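Local structure of acetone carboxylase alpha subunit (5M45) at residues I78-I83 with T227-L232; T174-T179 with M231-T236. The protein is the alpha subunit of a multi-subunit carboxylase, belongs to the hydantoinase B/oxoprolinase family and carries a bound manganese ion. All blocks are in the same frame, centred on the assembly; numbering follows the deposited sequence.

Interaction 1 of 2, residues I78-I83 with T227-L232; sequences IAASPI and TRYWML
The apolar part of this contact centres on A80 and L232. The methyl group of A80 points at the helix, and its CB lies 3.7 Å from CD1 of L232. The other L232 branch, CD2, is a looser neighbour of I78 CG2, at 4.3 Å.

The same two methyls also meet backbone oxygens. CD2 of L232 lies beyond the oxygen end of the I78 carbonyl, 3.8 Å from I78 O. CG2 of I78 in turn sits 3.7 Å from L232 O.

The Y229 ring meets the chain edge-on. Its CD2 is 3.6 Å from S81 N, which lies in the ring plane, and also touches A80 CB. With CG beside its own backbone N (chi1 -63°), the ring leans out from the helix to lie alongside A80 and S81.

The helical partner is the first turn and a half of the long helix 227-255. The other segment leads into the short helix 82-85, where S81 is the N-cap: its OG takes a weak bond from I83 N.

One water links the two backbones. It accepts from S81 N at 3.1 Å and donates to Y229 O at 2.8 Å. A polar side chain of another protein's chain is hydrogen-bonded to I78 O.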
ATOM      1  N   ILE A  78      -1.843  22.128 -16.411  1.00 15.05           N
ATOM      2  CA  ILE A  78      -0.648  21.633 -15.760  1.00 14.63           C
ATOM      3  C   ILE A  78      -0.351  20.159 -16.061  1.00 14.32           C
ATOM      4  O   ILE A  78       0.819  19.748 -16.094  1.00 14.18           O
ATOM      5  CB  ILE A  78      -0.732  21.885 -14.222  1.00 14.48           C
ATOM      6  CG1 ILE A  78      -0.725  23.403 -13.952  1.00 14.72           C
ATOM      7  CG2 ILE A  78       0.417  21.197 -13.470  1.00 14.56           C
ATOM      8  CD1 ILE A  78      -1.231  23.801 -12.585  1.00 14.63           C
ATOM      9  N   ALA A  79      -1.407  19.367 -16.270  1.00 13.93           N
ATOM     10  CA  ALA A  79      -1.295  17.914 -16.289  1.00 13.74           C
ATOM     11  C   ALA A  79      -0.624  17.362 -17.560  1.00 13.84           C
ATOM     12  O   ALA A  79      -0.767  17.944 -18.645  1.00 14.21           O
ATOM     13  CB  ALA A  79      -2.674  17.296 -16.117  1.00 13.43           C
ATOM     14  N   ALA A  80       0.095  16.255 -17.411  1.00 13.85           N
ATOM     15  CA  ALA A  80       0.594  15.446 -18.529  1.00 14.11           C
ATOM     16  C   ALA A  80      -0.379  14.391 -18.985  1.00 14.12           C
ATOM     17  O   ALA A  80      -0.350  14.010 -20.159  1.00 14.60           O
ATOM     18  CB  ALA A  80       1.929  14.779 -18.169  1.00 14.43           C
ATOM     19  N   SER A  81      -1.226  13.920 -18.089  1.00 13.93           N
ATOM     20  CA  SER A  81      -2.219  12.882 -18.406  1.00 14.01           C
ATOM     21  C   SER A  81      -3.420  13.471 -19.199  1.00 13.97           C
ATOM     22  O   SER A  81      -4.061  14.421 -18.719  1.00 13.54           O
ATOM     23  CB  SER A  81      -2.769  12.253 -17.112  1.00 14.07           C
ATOM     24  OG  SER A  81      -3.878  11.382 -17.396  1.00 14.39           O
ATOM     25  N   PRO A  82      -3.739  12.893 -20.382  1.00 13.95           N
ATOM     26  CA  PRO A  82      -4.897  13.385 -21.141  1.00 13.85           C
ATOM     27  C   PRO A  82      -6.247  13.270 -20.427  1.00 13.40           C
ATOM     28  O   PRO A  82      -7.160  14.017 -20.735  1.00 13.41           O
ATOM     29  CB  PRO A  82      -4.918  12.513 -22.392  1.00 14.33           C
ATOM     30  CG  PRO A  82      -3.540  11.941 -22.518  1.00 14.44           C
ATOM     31  CD  PRO A  82      -2.918  11.944 -21.146  1.00 14.40           C
ATOM     32  N   ILE A  83      -6.352  12.349 -19.486  1.00 13.01           N
ATOM     33  CA  ILE A  83      -7.550  12.164 -18.642  1.00 12.79           C
ATOM     34  C   ILE A  83      -7.934  13.492 -17.965  1.00 12.75           C
ATOM     35  O   ILE A  83      -9.119  13.876 -17.946  1.00 12.47           O
ATOM     36  CB  ILE A  83      -7.340  11.036 -17.621  1.00 12.60           C
ATOM     37  CG1 ILE A  83      -7.138   9.668 -18.321  1.00 12.66           C
ATOM     38  CG2 ILE A  83      -8.514  10.938 -16.635  1.00 12.61           C
ATOM     39  CD1 ILE A  83      -6.644   8.558 -17.401  1.00 12.49           C
ATOM     40  N   THR A 227       4.538   7.441 -12.413  1.00 12.31           N
ATOM     41  CA  THR A 227       5.078   8.459 -11.496  1.00 12.74           C
ATOM     42  C   THR A 227       4.998   9.914 -12.003  1.00 13.26           C
ATOM     43  O   THR A 227       4.530  10.799 -11.270  1.00 13.01           O
ATOM     44  CB  THR A 227       6.529   8.105 -11.140  1.00 12.76           C
ATOM     45  OG1 THR A 227       6.566   6.791 -10.545  1.00 12.81           O
ATOM     46  CG2 THR A 227       7.110   9.139 -10.164  1.00 12.76           C
ATOM     47  N   ARG A 228       5.486  10.175 -13.218  1.00 14.25           N
ATOM     48  CA  ARG A 228       5.530  11.544 -13.736  1.00 15.30           C
ATOM     49  C   ARG A 228       4.088  12.109 -13.872  1.00 14.46           C
ATOM     50  O   ARG A 228       3.840  13.262 -13.562  1.00 13.77           O
ATOM     51  CB  ARG A 228       6.283  11.629 -15.096  1.00 17.42           C
ATOM     52  CG  ARG A 228       6.377  13.050 -15.637  1.00 20.05           C
ATOM     53  CD  ARG A 228       7.020  13.204 -17.078  1.00 22.51           C
ATOM     54  NE  ARG A 228       6.450  12.281 -18.098  1.00 24.66           N
ATOM     55  CZ  ARG A 228       6.918  11.038 -18.357  1.00 25.56           C
ATOM     56  NH1 ARG A 228       7.942  10.509 -17.664  1.00 25.26           N
ATOM     57  NH2 ARG A 228       6.342  10.280 -19.314  1.00 26.14           N
ATOM     58  N   TYR A 229       3.155  11.262 -14.323  1.00 14.03           N
ATOM     59  CA  TYR A 229       1.749  11.654 -14.512  1.00 13.70           C
ATOM     60  C   TYR A 229       1.098  11.951 -13.165  1.00 13.27           C
ATOM     61  O   TYR A 229       0.430  12.977 -13.014  1.00 12.98           O
ATOM     62  CB  TYR A 229       0.976  10.564 -15.289  1.00 14.05           C
ATOM     63  CG  TYR A 229       1.509  10.350 -16.699  1.00 14.32           C
ATOM     64  CD1 TYR A 229       2.492   9.383 -16.935  1.00 14.70           C
ATOM     65  CD2 TYR A 229       1.004  11.070 -17.790  1.00 14.52           C
ATOM     66  CE1 TYR A 229       3.022   9.179 -18.211  1.00 15.12           C
ATOM     67  CE2 TYR A 229       1.491  10.868 -19.065  1.00 14.93           C
ATOM     68  CZ  TYR A 229       2.479   9.900 -19.279  1.00 15.33           C
ATOM     69  OH  TYR A 229       2.983   9.704 -20.543  1.00 16.47           O
ATOM     70  N   TRP A 230       1.356  11.076 -12.185  1.00 12.91           N
ATOM     71  CA  TRP A 230       0.982  11.287 -10.761  1.00 12.78           C
ATOM     72  C   TRP A 230       1.443  12.673 -10.225  1.00 12.66           C
ATOM     73  O   TRP A 230       0.670  13.399  -9.603  1.00 12.28           O
ATOM     74  CB  TRP A 230       1.565  10.142  -9.867  1.00 12.72           C
ATOM     75  CG  TRP A 230       1.507  10.414  -8.412  1.00 12.70           C
ATOM     76  CD1 TRP A 230       2.409  11.136  -7.680  1.00 12.87           C
ATOM     77  CD2 TRP A 230       0.462  10.030  -7.496  1.00 12.81           C
ATOM     78  NE1 TRP A 230       2.007  11.205  -6.366  1.00 12.92           N
ATOM     79  CE2 TRP A 230       0.808  10.548  -6.231  1.00 12.82           C
ATOM     80  CE3 TRP A 230      -0.728   9.306  -7.627  1.00 12.80           C
ATOM     81  CZ2 TRP A 230       0.022  10.339  -5.081  1.00 12.77           C
ATOM     82  CZ3 TRP A 230      -1.508   9.068  -6.472  1.00 12.75           C
ATOM     83  CH2 TRP A 230      -1.119   9.616  -5.215  1.00 12.78           C
ATOM     84  N   MET A 231       2.711  12.988 -10.465  1.00 12.76           N
ATOM     85  CA  MET A 231       3.343  14.230  -9.953  1.00 12.87           C
ATOM     86  C   MET A 231       2.642  15.492 -10.504  1.00 12.73           C
ATOM     87  O   MET A 231       2.324  16.428  -9.738  1.00 12.54           O
ATOM     88  CB  MET A 231       4.849  14.269 -10.264  1.00 13.26           C
ATOM     89  CG  MET A 231       5.679  13.281  -9.420  1.00 13.54           C
ATOM     90  SD  MET A 231       7.404  13.104  -9.953  1.00 13.97           S
ATOM     91  CE  MET A 231       8.020  14.648  -9.338  1.00 14.16           C
ATOM     92  N   LEU A 232       2.365  15.493 -11.825  1.00 12.78           N
ATOM     93  CA  LEU A 232       1.722  16.647 -12.425  1.00 12.93           C
ATOM     94  C   LEU A 232       0.209  16.745 -12.067  1.00 12.89           C
ATOM     95  O   LEU A 232      -0.341  17.860 -12.005  1.00 12.78           O
ATOM     96  CB  LEU A 232       2.003  16.737 -13.937  1.00 13.05           C
ATOM     97  CG  LEU A 232       3.468  17.104 -14.258  1.00 13.34           C
ATOM     98  CD1 LEU A 232       3.860  16.774 -15.687  1.00 13.48           C
ATOM     99  CD2 LEU A 232       3.757  18.566 -13.965  1.00 13.38           C
TER
HETATM  100  O   HOH W   1      -0.627  14.519 -15.121  1.00 11.05           O

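Interaction 2 of 2, residues T174-T179 with M231-T236; sequences THVIDT and MLDERT. With MN (manganese (II) ion), chain M.
D233 packs against T174 and V176, on the close-packed side of the contact. Its CB sits 3.7 Å from OG1 of T174 and 4.0 Å from CG1 of V176. The same V176 methyl also touches the carboxylate, 3.6 Å from D233 OD2. With CG of D233 beside its own backbone N (chi1 -72°), the carboxylate reaches out between the helix and the chain that follows T174. Further along the helix, CG2 of T174 and CG2 of T236 meet methyl to methyl at 4.1 Å. The T174 hydroxyl is held by R237. The T236 hydroxyl turns back to its own helix and bonds to L232 O, on the opposite face of that carbonyl from T236 N.

Helix 227-255 here packs against the end of strand 165-175, an inner strand of a seven-stranded antiparallel sheet. T174 points to the helix. The CB of H175 is directed away from it, and the H175 ring, with CG anti to the backbone N (chi1 176°), carries ND1 to the manganese at 2.3 Å; H150 and D153 also bind the ion. S186 is hydrogen-bonded to the other imidazole nitrogen, NE2, and probably helps to fix the rotation of the ring.

The looser side is bridged by water. D233 OD2 stands 4.1 Å from H175 O, and a water links them. It donates to both oxygens, reaching OD2 at 2.6 Å. A second water donates to the same OD2 and accepts from I177 N at 3.0 Å. Two water donors therefore grip one buried carboxylate oxygen, which probably favours its charged form. Through them, D233 is tied to the backbone on both sides of V176.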
ATOM      1  N   THR A 174      -8.480  14.869  -8.854  1.00 10.91           N
ATOM      2  CA  THR A 174      -8.139  14.398 -10.210  1.00 10.94           C
ATOM      3  C   THR A 174      -8.219  12.866 -10.246  1.00 10.93           C
ATOM      4  O   THR A 174      -7.739  12.189  -9.316  1.00 10.98           O
ATOM      5  CB  THR A 174      -6.699  14.741 -10.647  1.00 11.04           C
ATOM      6  OG1 THR A 174      -5.774  14.248  -9.672  1.00 10.95           O
ATOM      7  CG2 THR A 174      -6.483  16.231 -10.808  1.00 11.13           C
ATOM      8  N   HIS A 175      -8.790  12.317 -11.308  1.00 10.87           N
ATOM      9  CA  HIS A 175      -8.635  10.883 -11.595  1.00 10.75           C
ATOM     10  C   HIS A 175      -7.222  10.622 -12.135  1.00 10.72           C
ATOM     11  O   HIS A 175      -6.890  11.126 -13.206  1.00 10.67           O
ATOM     12  CB  HIS A 175      -9.663  10.383 -12.625  1.00 10.77           C
ATOM     13  CG  HIS A 175      -9.454   8.942 -12.998  1.00 10.74           C
ATOM     14  ND1 HIS A 175     -10.209   7.914 -12.485  1.00 10.68           N
ATOM     15  CD2 HIS A 175      -8.481   8.355 -13.745  1.00 10.83           C
ATOM     16  CE1 HIS A 175      -9.734   6.756 -12.920  1.00 10.82           C
ATOM     17  NE2 HIS A 175      -8.692   6.995 -13.693  1.00 10.79           N
ATOM     18  N   VAL A 176      -6.407   9.859 -11.394  1.00 10.70           N
ATOM     19  CA  VAL A 176      -5.012   9.511 -11.834  1.00 10.86           C
ATOM     20  C   VAL A 176      -4.994   8.163 -12.564  1.00 11.06           C
ATOM     21  O   VAL A 176      -5.909   7.323 -12.385  1.00 11.02           O
ATOM     22  CB  VAL A 176      -3.991   9.513 -10.677  1.00 10.87           C
ATOM     23  CG1 VAL A 176      -4.039  10.853  -9.934  1.00 10.79           C
ATOM     24  CG2 VAL A 176      -4.224   8.345  -9.682  1.00 10.87           C
ATOM     25  N   ILE A 177      -3.950   7.932 -13.361  1.00 11.31           N
ATOM     26  CA  ILE A 177      -3.895   6.754 -14.226  1.00 11.61           C
ATOM     27  C   ILE A 177      -3.847   5.444 -13.410  1.00 11.81           C
ATOM     28  O   ILE A 177      -4.577   4.485 -13.726  1.00 11.92           O
ATOM     29  CB  ILE A 177      -2.731   6.813 -15.256  1.00 11.70           C
ATOM     30  CG1 ILE A 177      -2.885   8.040 -16.158  1.00 11.81           C
ATOM     31  CG2 ILE A 177      -2.672   5.498 -16.091  1.00 11.79           C
ATOM     32  CD1 ILE A 177      -1.649   8.349 -17.000  1.00 12.04           C
ATOM     33  N   ASP A 178      -2.999   5.387 -12.386  1.00 12.04           N
ATOM     34  CA  ASP A 178      -2.920   4.220 -11.529  1.00 12.19           C
ATOM     35  C   ASP A 178      -2.439   4.564 -10.128  1.00 12.29           C
ATOM     36  O   ASP A 178      -1.750   5.598  -9.932  1.00 12.09           O
ATOM     37  CB  ASP A 178      -2.074   3.079 -12.134  1.00 12.48           C
ATOM     38  CG  ASP A 178      -0.562   3.194 -11.833  1.00 12.66           C
ATOM     39  OD1 ASP A 178       0.137   4.030 -12.457  1.00 12.84           O
ATOM     40  OD2 ASP A 178      -0.042   2.424 -10.988  1.00 12.95           O
ATOM     41  N   THR A 179      -2.791   3.673  -9.169  1.00 12.36           N
ATOM     42  CA  THR A 179      -2.349   3.773  -7.800  1.00 12.55           C
ATOM     43  C   THR A 179      -1.593   2.527  -7.323  1.00 12.51           C
ATOM     44  O   THR A 179      -1.500   2.289  -6.126  1.00 12.56           O
ATOM     45  CB  THR A 179      -3.514   4.119  -6.821  1.00 12.71           C
ATOM     46  OG1 THR A 179      -4.657   3.308  -7.076  1.00 13.12           O
ATOM     47  CG2 THR A 179      -3.920   5.579  -6.995  1.00 12.90           C
ATOM     48  N   MET A 231       2.711  12.988 -10.465  1.00 12.76           N
ATOM     49  CA  MET A 231       3.343  14.230  -9.953  1.00 12.87           C
ATOM     50  C   MET A 231       2.642  15.492 -10.504  1.00 12.73           C
ATOM     51  O   MET A 231       2.324  16.428  -9.738  1.00 12.54           O
ATOM     52  CB  MET A 231       4.849  14.269 -10.264  1.00 13.26           C
ATOM     53  CG  MET A 231       5.679  13.281  -9.420  1.00 13.54           C
ATOM     54  SD  MET A 231       7.404  13.104  -9.953  1.00 13.97           S
ATOM     55  CE  MET A 231       8.020  14.648  -9.338  1.00 14.16           C
ATOM     56  N   LEU A 232       2.365  15.493 -11.825  1.00 12.78           N
ATOM     57  CA  LEU A 232       1.722  16.647 -12.425  1.00 12.93           C
ATOM     58  C   LEU A 232       0.209  16.745 -12.067  1.00 12.89           C
ATOM     59  O   LEU A 232      -0.341  17.860 -12.005  1.00 12.78           O
ATOM     60  CB  LEU A 232       2.003  16.737 -13.937  1.00 13.05           C
ATOM     61  CG  LEU A 232       3.468  17.104 -14.258  1.00 13.34           C
ATOM     62  CD1 LEU A 232       3.860  16.774 -15.687  1.00 13.48           C
ATOM     63  CD2 LEU A 232       3.757  18.566 -13.965  1.00 13.38           C
ATOM     64  N   ASP A 233      -0.465  15.607 -11.836  1.00 13.03           N
ATOM     65  CA  ASP A 233      -1.844  15.628 -11.312  1.00 12.83           C
ATOM     66  C   ASP A 233      -1.898  16.257  -9.901  1.00 12.63           C
ATOM     67  O   ASP A 233      -2.831  17.011  -9.572  1.00 12.50           O
ATOM     68  CB  ASP A 233      -2.498  14.218 -11.338  1.00 12.99           C
ATOM     69  CG  ASP A 233      -2.846  13.747 -12.778  1.00 13.23           C
ATOM     70  OD1 ASP A 233      -2.891  14.578 -13.733  1.00 13.47           O
ATOM     71  OD2 ASP A 233      -3.089  12.518 -12.987  1.00 13.68           O
ATOM     72  N   GLU A 234      -0.875  15.997  -9.086  1.00 12.48           N
ATOM     73  CA  GLU A 234      -0.795  16.606  -7.777  1.00 12.42           C
ATOM     74  C   GLU A 234      -0.613  18.141  -7.839  1.00 12.27           C
ATOM     75  O   GLU A 234      -1.275  18.882  -7.102  1.00 11.78           O
ATOM     76  CB  GLU A 234       0.286  15.931  -6.910  1.00 12.51           C
ATOM     77  CG  GLU A 234       0.559  16.611  -5.562  1.00 12.55           C
ATOM     78  CD  GLU A 234       1.429  15.758  -4.644  1.00 12.65           C
ATOM     79  OE1 GLU A 234       2.556  15.388  -5.062  1.00 12.68           O
ATOM     80  OE2 GLU A 234       0.970  15.468  -3.509  1.00 12.67           O
ATOM     81  N   ARG A 235       0.291  18.608  -8.700  1.00 12.33           N
ATOM     82  CA  ARG A 235       0.482  20.054  -8.882  1.00 12.46           C
ATOM     83  C   ARG A 235      -0.795  20.727  -9.418  1.00 12.20           C
ATOM     84  O   ARG A 235      -1.108  21.848  -8.997  1.00 12.07           O
ATOM     85  CB  ARG A 235       1.703  20.368  -9.769  1.00 12.91           C
ATOM     86  CG  ARG A 235       3.026  19.814  -9.210  1.00 13.26           C
ATOM     87  CD  ARG A 235       3.398  20.448  -7.845  1.00 13.53           C
ATOM     88  NE  ARG A 235       4.601  19.897  -7.296  1.00 13.98           N
ATOM     89  CZ  ARG A 235       5.209  20.340  -6.185  1.00 14.57           C
ATOM     90  NH1 ARG A 235       6.318  19.761  -5.743  1.00 14.98           N
ATOM     91  NH2 ARG A 235       4.736  21.356  -5.476  1.00 14.56           N
ATOM     92  N   THR A 236      -1.530  20.032 -10.306  1.00 11.90           N
ATOM     93  CA  THR A 236      -2.853  20.456 -10.770  1.00 11.85           C
ATOM     94  C   THR A 236      -3.843  20.713  -9.623  1.00 11.93           C
ATOM     95  O   THR A 236      -4.509  21.755  -9.590  1.00 12.07           O
ATOM     96  CB  THR A 236      -3.479  19.381 -11.738  1.00 11.65           C
ATOM     97  OG1 THR A 236      -2.644  19.279 -12.915  1.00 11.77           O
ATOM     98  CG2 THR A 236      -4.871  19.743 -12.153  1.00 11.56           C
TER
HETATM   99 MN    MN M 801     -11.936   8.005 -10.962  1.00 11.33          MN
HETATM  100  O   HOH W   2      -4.691  11.384 -14.742  1.00  9.52           O
HETATM  101  O   HOH W   3      -1.753   9.994 -13.226  1.00 11.85           O

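In the fold
Interactions 1 and 2 lie on successive turns of helix 227-255 and share M231 and L232. Their centres are about 5 Å apart. Residues 78-83 touch both parts of interaction 2. A79 CB packs 3.6 Å from D233 OD1, and I78 CB lies 3.5 Å from T236 OG1. S81 OG is 3.7 Å from I177 CG1, so the N-cap residue of helix 82-85 also meets the chain beyond strand 165-175. Interaction 2 carries the metal ligand H175, while in interaction 1 the S81 side chain is about 11 Å from the manganese. The helix thus backs the metal-bearing strand from the side away from the ion.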